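Local atomic coordinates of putative transcriptional regulator TRANSCRIPTION REGULATOR protein (Rhizobium meliloti, PDB entry 5NLA), a protein that activates transcription as an AraC-like regulator that binds c-di-GMP and controls extracellular polysaccharide production, probably through sequence-specific DNA binding. Residues 58-63 with 71-76; 88-93 with 99-104; 120-125 with 254-259. All coordinates share one frame; numbering follows the deposited sequence.

Contact 1. Residues 58-63 with 71-76; sequences EQFRSW and VDVRLP
In a helix-loop-strand connection, helix 59-67 turns back through a short loop into strand 72-74, and F60 and W63 of the helix lie against V73, R74 and L75. Strand 72-74 is the outermost strand, within the chain, of a five-stranded antiparallel sheet, where its backbone pairs with strand 107-111. The short helix and strand axes run nearly antiparallel, at 163°, and approach to 9.3 Å, so side chains must span the interval; no hydrogen bond joins the segments. F60 spans most of it. With CG anti to the backbone N (chi1 173°), its ring reaches over to the strand and receives L75 on one face: L75 CG stands 3.8 Å from the ring centroid and only 3° off the ring normal, a CH-pi contact. L75 CD2 continues the cover toward F60 CD1, at 3.5 Å. At the far end of the ring, F60 CZ lies 3.5 Å from V73 O, which sits at the ring edge. F85, from the loop that follows strand 72-74, meets the F60 ring edge-to-face. Replacing F60 by an alanine takes the ring away, and L75 would probably lose the face it covers while a gap opens between helix and strand. V73 CG2 serves both aromatics, resting 3.8 Å from F60 CE1 and, more loosely, 4.2 Å from W63 CD1.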
loop_
_atom_site.group_PDB
_atom_site.type_symbol
_atom_site.label_atom_id
_atom_site.label_comp_id
_atom_site.label_asym_id
_atom_site.label_seq_id
_atom_site.Cartn_x
_atom_site.Cartn_y
_atom_site.Cartn_z
ATOM N N GLU A 58 -24.449 -13.117 1.009
ATOM C CA GLU A 58 -24.131 -11.897 1.796
ATOM C C GLU A 58 -22.627 -11.610 1.739
ATOM O O GLU A 58 -21.851 -11.918 2.635
ATOM C CB GLU A 58 -24.710 -11.939 3.204
ATOM C CG GLU A 58 -26.075 -11.245 3.297
ATOM C CD GLU A 58 -27.132 -11.769 2.307
ATOM O OE1 GLU A 58 -27.130 -11.345 1.129
ATOM O OE2 GLU A 58 -28.004 -12.580 2.708
ATOM N N GLN A 59 -22.283 -10.947 0.639
ATOM C CA GLN A 59 -20.958 -10.898 0.052
ATOM C C GLN A 59 -20.155 -9.687 0.544
ATOM O O GLN A 59 -18.911 -9.714 0.571
ATOM C CB GLN A 59 -21.143 -10.821 -1.475
ATOM C CG GLN A 59 -21.997 -11.966 -2.028
ATOM C CD GLN A 59 -22.477 -11.799 -3.463
ATOM O OE1 GLN A 59 -22.547 -10.709 -4.001
ATOM N NE2 GLN A 59 -22.831 -12.899 -4.071
ATOM N N PHE A 60 -20.870 -8.615 0.893
ATOM C CA PHE A 60 -20.250 -7.413 1.406
ATOM C C PHE A 60 -19.561 -7.704 2.714
ATOM O O PHE A 60 -18.403 -7.346 2.902
ATOM C CB PHE A 60 -21.272 -6.311 1.634
ATOM C CG PHE A 60 -20.689 -5.124 2.310
ATOM C CD1 PHE A 60 -19.770 -4.337 1.647
ATOM C CD2 PHE A 60 -20.985 -4.837 3.636
ATOM C CE1 PHE A 60 -19.197 -3.252 2.267
ATOM C CE2 PHE A 60 -20.409 -3.752 4.262
ATOM C CZ PHE A 60 -19.519 -2.964 3.571
ATOM N N ARG A 61 -20.287 -8.347 3.623
ATOM C CA ARG A 61 -19.720 -8.764 4.902
ATOM C C ARG A 61 -18.411 -9.560 4.705
ATOM O O ARG A 61 -17.429 -9.284 5.386
ATOM C CB ARG A 61 -20.752 -9.530 5.750
ATOM C CG ARG A 61 -21.902 -8.648 6.250
ATOM C CD ARG A 61 -22.599 -9.202 7.489
ATOM N NE ARG A 61 -23.196 -10.519 7.259
ATOM C CZ ARG A 61 -24.451 -10.761 6.853
ATOM N NH1 ARG A 61 -25.326 -9.780 6.603
ATOM N NH2 ARG A 61 -24.850 -12.023 6.689
ATOM N N SER A 62 -18.377 -10.502 3.758
ATOM C CA SER A 62 -17.133 -11.218 3.434
ATOM C C SER A 62 -16.064 -10.268 2.912
ATOM O O SER A 62 -14.942 -10.234 3.409
ATOM C CB SER A 62 -17.373 -12.321 2.407
ATOM O OG SER A 62 -16.137 -12.823 1.935
ATOM N N TRP A 63 -16.418 -9.490 1.905
ATOM C CA TRP A 63 -15.506 -8.493 1.367
ATOM C C TRP A 63 -14.883 -7.592 2.444
ATOM O O TRP A 63 -13.684 -7.290 2.402
ATOM C CB TRP A 63 -16.230 -7.640 0.331
ATOM C CG TRP A 63 -15.386 -6.580 -0.229
ATOM C CD1 TRP A 63 -15.398 -5.268 0.110
ATOM C CD2 TRP A 63 -14.373 -6.737 -1.200
ATOM N NE1 TRP A 63 -14.459 -4.587 -0.611
ATOM C CE2 TRP A 63 -13.814 -5.475 -1.424
ATOM C CE3 TRP A 63 -13.888 -7.830 -1.920
ATOM C CZ2 TRP A 63 -12.792 -5.263 -2.326
ATOM C CZ3 TRP A 63 -12.868 -7.621 -2.842
ATOM C CH2 TRP A 63 -12.331 -6.349 -3.031
ATOM N N VAL A 71 -8.524 -1.319 5.154
ATOM C CA VAL A 71 -9.563 -0.302 5.164
ATOM C C VAL A 71 -10.798 -0.869 5.804
ATOM O O VAL A 71 -11.105 -2.030 5.621
ATOM C CB VAL A 71 -9.929 0.175 3.730
ATOM C CG1 VAL A 71 -8.961 1.258 3.249
ATOM C CG2 VAL A 71 -9.972 -0.988 2.752
ATOM N N ASP A 72 -11.481 -0.041 6.579
ATOM C CA ASP A 72 -12.846 -0.318 6.974
ATOM C C ASP A 72 -13.749 0.167 5.848
ATOM O O ASP A 72 -13.620 1.314 5.417
ATOM C CB ASP A 72 -13.192 0.414 8.255
ATOM C CG ASP A 72 -14.490 -0.055 8.859
ATOM O OD1 ASP A 72 -15.094 -1.033 8.353
ATOM O OD2 ASP A 72 -14.897 0.553 9.871
ATOM N N VAL A 73 -14.650 -0.705 5.391
ATOM C CA VAL A 73 -15.546 -0.404 4.276
ATOM C C VAL A 73 -17.015 -0.394 4.687
ATOM O O VAL A 73 -17.409 -1.074 5.635
ATOM C CB VAL A 73 -15.351 -1.374 3.089
ATOM C CG1 VAL A 73 -13.939 -1.243 2.526
ATOM C CG2 VAL A 73 -15.641 -2.817 3.478
ATOM N N ARG A 74 -17.806 0.401 3.964
ATOM C CA ARG A 74 -19.243 0.558 4.205
ATOM C C ARG A 74 -19.940 0.729 2.876
ATOM O O ARG A 74 -19.359 1.261 1.934
ATOM C CB ARG A 74 -19.519 1.758 5.115
ATOM C CG ARG A 74 -18.875 1.619 6.489
ATOM C CD ARG A 74 -19.367 2.622 7.520
ATOM N NE ARG A 74 -20.743 2.321 7.933
ATOM C CZ ARG A 74 -21.853 2.942 7.509
ATOM N NH1 ARG A 74 -21.812 3.957 6.635
ATOM N NH2 ARG A 74 -23.035 2.539 7.980
ATOM N N LEU A 75 -21.183 0.270 2.787
ATOM C CA LEU A 75 -21.967 0.447 1.575
ATOM C C LEU A 75 -22.384 1.907 1.410
ATOM O O LEU A 75 -22.315 2.673 2.379
ATOM C CB LEU A 75 -23.213 -0.415 1.606
ATOM C CG LEU A 75 -22.987 -1.917 1.612
ATOM C CD1 LEU A 75 -24.328 -2.573 1.890
ATOM C CD2 LEU A 75 -22.377 -2.414 0.306
ATOM N N PRO A 76 -22.799 2.307 0.176
ATOM C CA PRO A 76 -23.340 3.657 0.015
ATOM C C PRO A 76 -24.660 3.744 0.708
ATOM O O PRO A 76 -25.316 2.726 0.887
ATOM C CB PRO A 76 -23.494 3.826 -1.499
ATOM C CG PRO A 76 -22.616 2.787 -2.097
ATOM C CD PRO A 76 -22.638 1.639 -1.127
#

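Contact 2. Residues 88-93 with 99-104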
loop_
_atom_site.group_PDB
_atom_site.type_symbol
_atom_site.label_atom_id
_atom_site.label_comp_id
_atom_site.label_asym_id
_atom_site.label_seq_id
_atom_site.Cartn_x
_atom_site.Cartn_y
_atom_site.Cartn_z
ATOM N N GLU A 88 -13.891 -8.793 -6.575
ATOM C CA GLU A 88 -12.781 -9.662 -6.915
ATOM C C GLU A 88 -11.479 -8.964 -6.590
ATOM O O GLU A 88 -11.293 -7.797 -6.942
ATOM C CB GLU A 88 -12.787 -9.984 -8.404
ATOM C CG GLU A 88 -13.135 -11.415 -8.758
ATOM C CD GLU A 88 -12.694 -11.770 -10.167
ATOM O OE1 GLU A 88 -12.768 -10.891 -11.065
ATOM O OE2 GLU A 88 -12.253 -12.924 -10.372
ATOM N N LEU A 89 -10.598 -9.691 -5.906
ATOM C CA LEU A 89 -9.205 -9.316 -5.722
ATOM C C LEU A 89 -8.388 -10.431 -6.317
ATOM O O LEU A 89 -8.726 -11.605 -6.166
ATOM C CB LEU A 89 -8.862 -9.176 -4.243
ATOM C CG LEU A 89 -8.858 -7.818 -3.516
ATOM C CD1 LEU A 89 -7.597 -7.673 -2.662
ATOM C CD2 LEU A 89 -9.007 -6.616 -4.438
ATOM N N THR A 90 -7.317 -10.063 -7.004
ATOM C CA THR A 90 -6.424 -11.042 -7.586
ATOM C C THR A 90 -5.000 -10.568 -7.322
ATOM O O THR A 90 -4.631 -9.482 -7.751
ATOM C CB THR A 90 -6.718 -11.204 -9.088
ATOM O OG1 THR A 90 -8.139 -11.162 -9.305
ATOM C CG2 THR A 90 -6.180 -12.510 -9.618
ATOM N N GLY A 91 -4.227 -11.377 -6.589
ATOM C CA GLY A 91 -2.915 -10.980 -6.055
ATOM C C GLY A 91 -1.722 -11.715 -6.648
ATOM O O GLY A 91 -1.679 -12.946 -6.631
ATOM N N TRP A 92 -0.755 -10.952 -7.169
ATOM C CA TRP A 92 0.520 -11.482 -7.667
ATOM C C TRP A 92 1.653 -10.895 -6.827
ATOM O O TRP A 92 1.686 -9.684 -6.611
ATOM C CB TRP A 92 0.747 -11.096 -9.134
ATOM C CG TRP A 92 -0.436 -11.290 -10.031
ATOM C CD1 TRP A 92 -1.544 -10.493 -10.118
ATOM C CD2 TRP A 92 -0.618 -12.333 -10.987
ATOM N NE1 TRP A 92 -2.413 -10.986 -11.066
ATOM C CE2 TRP A 92 -1.875 -12.120 -11.606
ATOM C CE3 TRP A 92 0.147 -13.447 -11.367
ATOM C CZ2 TRP A 92 -2.377 -12.968 -12.596
ATOM C CZ3 TRP A 92 -0.358 -14.300 -12.352
ATOM C CH2 TRP A 92 -1.608 -14.050 -12.955
ATOM N N HIS A 93 2.567 -11.755 -6.368
ATOM C CA HIS A 93 3.759 -11.347 -5.627
ATOM C C HIS A 93 4.931 -11.281 -6.582
ATOM O O HIS A 93 5.360 -12.310 -7.095
ATOM C CB HIS A 93 4.084 -12.363 -4.525
ATOM C CG HIS A 93 2.998 -12.522 -3.504
ATOM N ND1 HIS A 93 1.956 -13.413 -3.656
ATOM C CD2 HIS A 93 2.792 -11.902 -2.317
ATOM C CE1 HIS A 93 1.153 -13.334 -2.609
ATOM N NE2 HIS A 93 1.640 -12.428 -1.781
ATOM N N ILE A 99 1.225 -6.870 -6.625
ATOM C CA ILE A 99 0.272 -6.391 -7.628
ATOM C C ILE A 99 -1.099 -6.956 -7.269
ATOM O O ILE A 99 -1.233 -8.172 -7.087
ATOM C CB ILE A 99 0.597 -6.895 -9.055
ATOM C CG1 ILE A 99 2.084 -6.717 -9.402
ATOM C CG2 ILE A 99 -0.303 -6.208 -10.085
ATOM C CD1 ILE A 99 2.529 -5.281 -9.471
ATOM N N VAL A 100 -2.107 -6.093 -7.184
ATOM C CA VAL A 100 -3.485 -6.536 -6.943
ATOM C C VAL A 100 -4.431 -6.009 -8.017
ATOM O O VAL A 100 -4.523 -4.806 -8.227
ATOM C CB VAL A 100 -3.972 -6.108 -5.549
ATOM C CG1 VAL A 100 -5.466 -6.381 -5.377
ATOM C CG2 VAL A 100 -3.154 -6.823 -4.481
ATOM N N GLN A 101 -5.115 -6.926 -8.694
ATOM C CA GLN A 101 -6.213 -6.583 -9.598
ATOM C C GLN A 101 -7.521 -6.592 -8.804
ATOM O O GLN A 101 -7.949 -7.641 -8.312
ATOM C CB GLN A 101 -6.279 -7.563 -10.763
ATOM C CG GLN A 101 -5.092 -7.439 -11.723
ATOM C CD GLN A 101 -4.887 -8.657 -12.613
ATOM O OE1 GLN A 101 -4.688 -9.778 -12.129
ATOM N NE2 GLN A 101 -4.901 -8.438 -13.919
ATOM N N GLN A 102 -8.134 -5.418 -8.670
ATOM C CA GLN A 102 -9.365 -5.244 -7.915
ATOM C C GLN A 102 -10.548 -4.902 -8.824
ATOM O O GLN A 102 -10.454 -4.004 -9.668
ATOM C CB GLN A 102 -9.172 -4.112 -6.923
ATOM C CG GLN A 102 -10.348 -3.871 -5.998
ATOM C CD GLN A 102 -9.961 -3.009 -4.821
ATOM O OE1 GLN A 102 -10.336 -3.284 -3.673
ATOM N NE2 GLN A 102 -9.183 -1.966 -5.090
ATOM N N VAL A 103 -11.656 -5.615 -8.640
ATOM C CA VAL A 103 -12.932 -5.229 -9.234
ATOM C C VAL A 103 -13.943 -5.158 -8.104
ATOM O O VAL A 103 -14.114 -6.118 -7.362
ATOM C CB VAL A 103 -13.407 -6.232 -10.302
ATOM C CG1 VAL A 103 -14.757 -5.804 -10.863
ATOM C CG2 VAL A 103 -12.377 -6.353 -11.415
ATOM N N THR A 104 -14.615 -4.025 -7.987
ATOM C CA THR A 104 -15.396 -3.742 -6.798
ATOM C C THR A 104 -16.595 -2.807 -7.085
ATOM O O THR A 104 -16.501 -1.940 -7.957
ATOM C CB THR A 104 -14.452 -3.173 -5.712
ATOM O OG1 THR A 104 -15.069 -3.293 -4.429
ATOM C CG2 THR A 104 -14.067 -1.721 -5.991
#
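Q101 and W92 are joined diagonally across a beta hairpin made by strands 88-94 and 97-104, adjacent antiparallel members of the large sheet of the beta-stranded domain. The Q101 side chain can be followed outward. Its CB lies beside the neighbouring strand, 4.0 Å from T90 CB, its partner in a hydrogen-bonded pair. CG is anti to the carbonyl carbon (chi1 -69°), and the chain then runs extended, which carries the amide past T90 to the tryptophan. CD comes within 3.7 Å of W92 NE1. At the tip, OE1 accepts the indole N-H: W92 NE1 to Q101 OE1 is 2.8 Å, with an angle of 167° at the hydrogen. OE1 lies nearly in the indole plane, but the donor stands 47° out of the amide carbonyl plane, so the bond is straight at the hydrogen without following a lone pair. The other amide atom, NE2, bonds to E209 OE2, so both ends of the amide are held and its flip state is supported. W92 also makes a cation-pi contact with R48, while the carboxylate of E88, on the same face, forms a salt bridge with R52. Backbone bonds in both directions tie E88 to V103, T90 to Q101 and W92 to I99. On the opposite face, L89 and Q102 lie side by side and point the same way, and L89 CD1 meets V100 CG1 at 3.7 Å.

Contact 3. Residues 120-125 with 254-259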
loop_
_atom_site.group_PDB
_atom_site.type_symbol
_atom_site.label_atom_id
_atom_site.label_comp_id
_atom_site.label_asym_id
_atom_site.label_seq_id
_atom_site.Cartn_x
_atom_site.Cartn_y
_atom_site.Cartn_z
ATOM N N PRO A 120 0.705 -3.072 11.129
ATOM C CA PRO A 120 2.032 -3.259 10.557
ATOM C C PRO A 120 2.163 -2.890 9.067
ATOM O O PRO A 120 3.237 -3.074 8.483
ATOM C CB PRO A 120 2.282 -4.757 10.761
ATOM C CG PRO A 120 0.936 -5.368 10.710
ATOM C CD PRO A 120 -0.020 -4.351 11.259
ATOM N N ILE A 121 1.100 -2.383 8.454
ATOM C CA ILE A 121 1.103 -2.087 7.027
ATOM C C ILE A 121 1.487 -0.614 6.849
ATOM O O ILE A 121 0.846 0.275 7.436
ATOM C CB ILE A 121 -0.275 -2.407 6.391
ATOM C CG1 ILE A 121 -0.574 -3.905 6.521
ATOM C CG2 ILE A 121 -0.308 -2.000 4.921
ATOM C CD1 ILE A 121 -2.022 -4.283 6.285
ATOM N N ASP A 122 2.545 -0.370 6.073
ATOM C CA ASP A 122 2.962 0.991 5.713
ATOM C C ASP A 122 3.455 1.085 4.266
ATOM O O ASP A 122 4.270 1.956 3.916
ATOM C CB ASP A 122 4.049 1.461 6.666
ATOM C CG ASP A 122 5.277 0.573 6.636
ATOM O OD1 ASP A 122 5.235 -0.520 6.027
ATOM O OD2 ASP A 122 6.285 0.976 7.243
ATOM N N HIS A 123 2.927 0.217 3.418
ATOM C CA HIS A 123 3.363 0.146 2.044
ATOM C C HIS A 123 3.085 1.490 1.364
ATOM O O HIS A 123 2.236 2.260 1.819
ATOM C CB HIS A 123 2.621 -0.974 1.290
ATOM C CG HIS A 123 2.943 -2.361 1.761
ATOM N ND1 HIS A 123 2.671 -2.800 3.036
ATOM C CD2 HIS A 123 3.491 -3.417 1.112
ATOM C CE1 HIS A 123 3.061 -4.056 3.162
ATOM N NE2 HIS A 123 3.553 -4.458 2.006
ATOM N N TRP A 124 3.824 1.768 0.296
ATOM C CA TRP A 124 3.476 2.841 -0.629
ATOM C C TRP A 124 2.447 2.240 -1.583
ATOM O O TRP A 124 2.695 1.216 -2.218
ATOM C CB TRP A 124 4.701 3.306 -1.405
ATOM C CG TRP A 124 5.885 3.615 -0.549
ATOM C CD1 TRP A 124 6.941 2.806 -0.311
ATOM C CD2 TRP A 124 6.129 4.823 0.180
ATOM N NE1 TRP A 124 7.830 3.428 0.526
ATOM C CE2 TRP A 124 7.354 4.668 0.842
ATOM C CE3 TRP A 124 5.421 6.018 0.343
ATOM C CZ2 TRP A 124 7.900 5.655 1.645
ATOM C CZ3 TRP A 124 5.958 7.002 1.153
ATOM C CH2 TRP A 124 7.192 6.816 1.789
ATOM N N ASN A 125 1.280 2.853 -1.653
ATOM C CA ASN A 125 0.193 2.355 -2.484
ATOM C C ASN A 125 0.089 3.254 -3.708
ATOM O O ASN A 125 -0.034 4.480 -3.591
ATOM C CB ASN A 125 -1.115 2.374 -1.678
ATOM C CG ASN A 125 -2.220 1.486 -2.257
ATOM O OD1 ASN A 125 -3.372 1.633 -1.863
ATOM N ND2 ASN A 125 -1.888 0.571 -3.154
ATOM N N ARG A 254 6.613 5.304 10.900
ATOM C CA ARG A 254 7.606 6.034 11.697
ATOM C C ARG A 254 8.785 5.164 12.120
ATOM O O ARG A 254 9.918 5.634 12.110
ATOM C CB ARG A 254 6.960 6.731 12.902
ATOM C CG ARG A 254 6.267 8.027 12.506
ATOM C CD ARG A 254 5.700 8.784 13.685
ATOM N NE ARG A 254 4.630 8.010 14.316
ATOM C CZ ARG A 254 4.546 7.687 15.612
ATOM N NH1 ARG A 254 5.459 8.091 16.504
ATOM N NH2 ARG A 254 3.510 6.959 16.028
ATOM N N ALA A 255 8.511 3.902 12.453
ATOM C CA ALA A 255 9.544 2.918 12.795
ATOM C C ALA A 255 10.421 2.540 11.600
ATOM O O ALA A 255 11.652 2.548 11.700
ATOM C CB ALA A 255 8.908 1.666 13.368
ATOM N N HIS A 256 9.787 2.202 10.476
ATOM C CA HIS A 256 10.532 1.871 9.256
ATOM C C HIS A 256 11.419 3.028 8.763
ATOM O O HIS A 256 12.515 2.784 8.226
ATOM C CB HIS A 256 9.599 1.402 8.130
ATOM C CG HIS A 256 9.197 -0.038 8.226
ATOM N ND1 HIS A 256 8.098 -0.542 7.571
ATOM C CD2 HIS A 256 9.739 -1.080 8.898
ATOM C CE1 HIS A 256 7.983 -1.831 7.821
ATOM N NE2 HIS A 256 8.967 -2.184 8.624
ATOM N N ARG A 257 10.948 4.263 8.961
ATOM C CA ARG A 257 11.710 5.458 8.605
ATOM C C ARG A 257 12.874 5.670 9.558
ATOM O O ARG A 257 14.009 5.882 9.119
ATOM C CB ARG A 257 10.830 6.710 8.619
ATOM C CG ARG A 257 11.537 7.949 8.074
ATOM C CD ARG A 257 10.640 9.167 8.054
ATOM N NE ARG A 257 10.110 9.489 9.376
ATOM C CZ ARG A 257 9.164 10.397 9.613
ATOM N NH1 ARG A 257 8.633 11.104 8.615
ATOM N NH2 ARG A 257 8.736 10.603 10.859
ATOM N N TYR A 258 12.584 5.637 10.857
ATOM C CA TYR A 258 13.622 5.785 11.870
ATOM C C TYR A 258 14.762 4.824 11.560
ATOM O O TYR A 258 15.896 5.244 11.409
ATOM C CB TYR A 258 13.075 5.538 13.274
ATOM C CG TYR A 258 14.108 5.815 14.326
ATOM C CD1 TYR A 258 14.311 7.106 14.802
ATOM C CD2 TYR A 258 14.917 4.793 14.820
ATOM C CE1 TYR A 258 15.282 7.369 15.751
ATOM C CE2 TYR A 258 15.894 5.043 15.765
ATOM C CZ TYR A 258 16.081 6.329 16.237
ATOM O OH TYR A 258 17.072 6.555 17.187
ATOM N N ILE A 259 14.434 3.545 11.423
ATOM C CA ILE A 259 15.407 2.515 11.063
ATOM C C ILE A 259 16.176 2.862 9.799
ATOM O O ILE A 259 17.394 2.729 9.781
ATOM C CB ILE A 259 14.751 1.116 10.933
ATOM C CG1 ILE A 259 14.460 0.560 12.331
ATOM C CG2 ILE A 259 15.633 0.129 10.159
ATOM C CD1 ILE A 259 13.526 -0.632 12.340
#
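The carboxylate of D122 meets the imidazole of H256 at the ring edge, not over a face, with the two planes turned 42° apart. Both carboxylate oxygens face the ND1 side of the ring: OD1 lies in the ring plane, and OD2 is close to it. Beyond the two segments, the ring of Y297 meets that of H256, and Y175 of helix 175-178 touches both D122 and H256. The bond runs from H256 ND1 to D122 OD2. The modelled distance of 2.4 Å from H256 ND1 to D122 OD2 is too short to be reliable at 2.70 Å resolution, and the angle at the hydrogen, 135°, is well short of straight. This His-carboxylate pair is a slender bridge between distant parts of the chain. D122 sits in the loop that leads into strand 124-129 of the large sheet, whereas helix 251-261 carries H256 and belongs to the helical C-terminal region; in AraC-family proteins such a region is the probable DNA-binding part. The segments bury 95 Å² in total, and their nearest CA atoms, those of D122 and H256, are 8.4 Å apart, so contact is made by side chains alone. D122 CG lies between the backbone N and the carbonyl carbon (chi1 60°), which directs the carboxylate at the helix. H256 CB also approaches the acceptor, at 3.5 Å from D122 OD2.

How the contacts relate
Contacts 1 and 2 are neighbours, their centres 16 Å apart, and W63 joins them directly. The edge of its indole that turns away from strand 72-74 packs on the hairpin: W63 CH2 lies 3.6 Å from L89 CD2, and W63 CZ2 lies 3.7 Å from T104 OG1. Helix 59-67 is thus wedged between strands of both sheets. Contact 3 lies across the centre of the chain, about 26 Å from contact 1 and 22 Å from contact 2 between centres, and touches neither. It shares with contact 2 the seven-stranded sheet, where strand 166-173 separates 97-104 from 124-129. Two contacts therefore lie within the beta-stranded domain, and the third links that domain to the helical part.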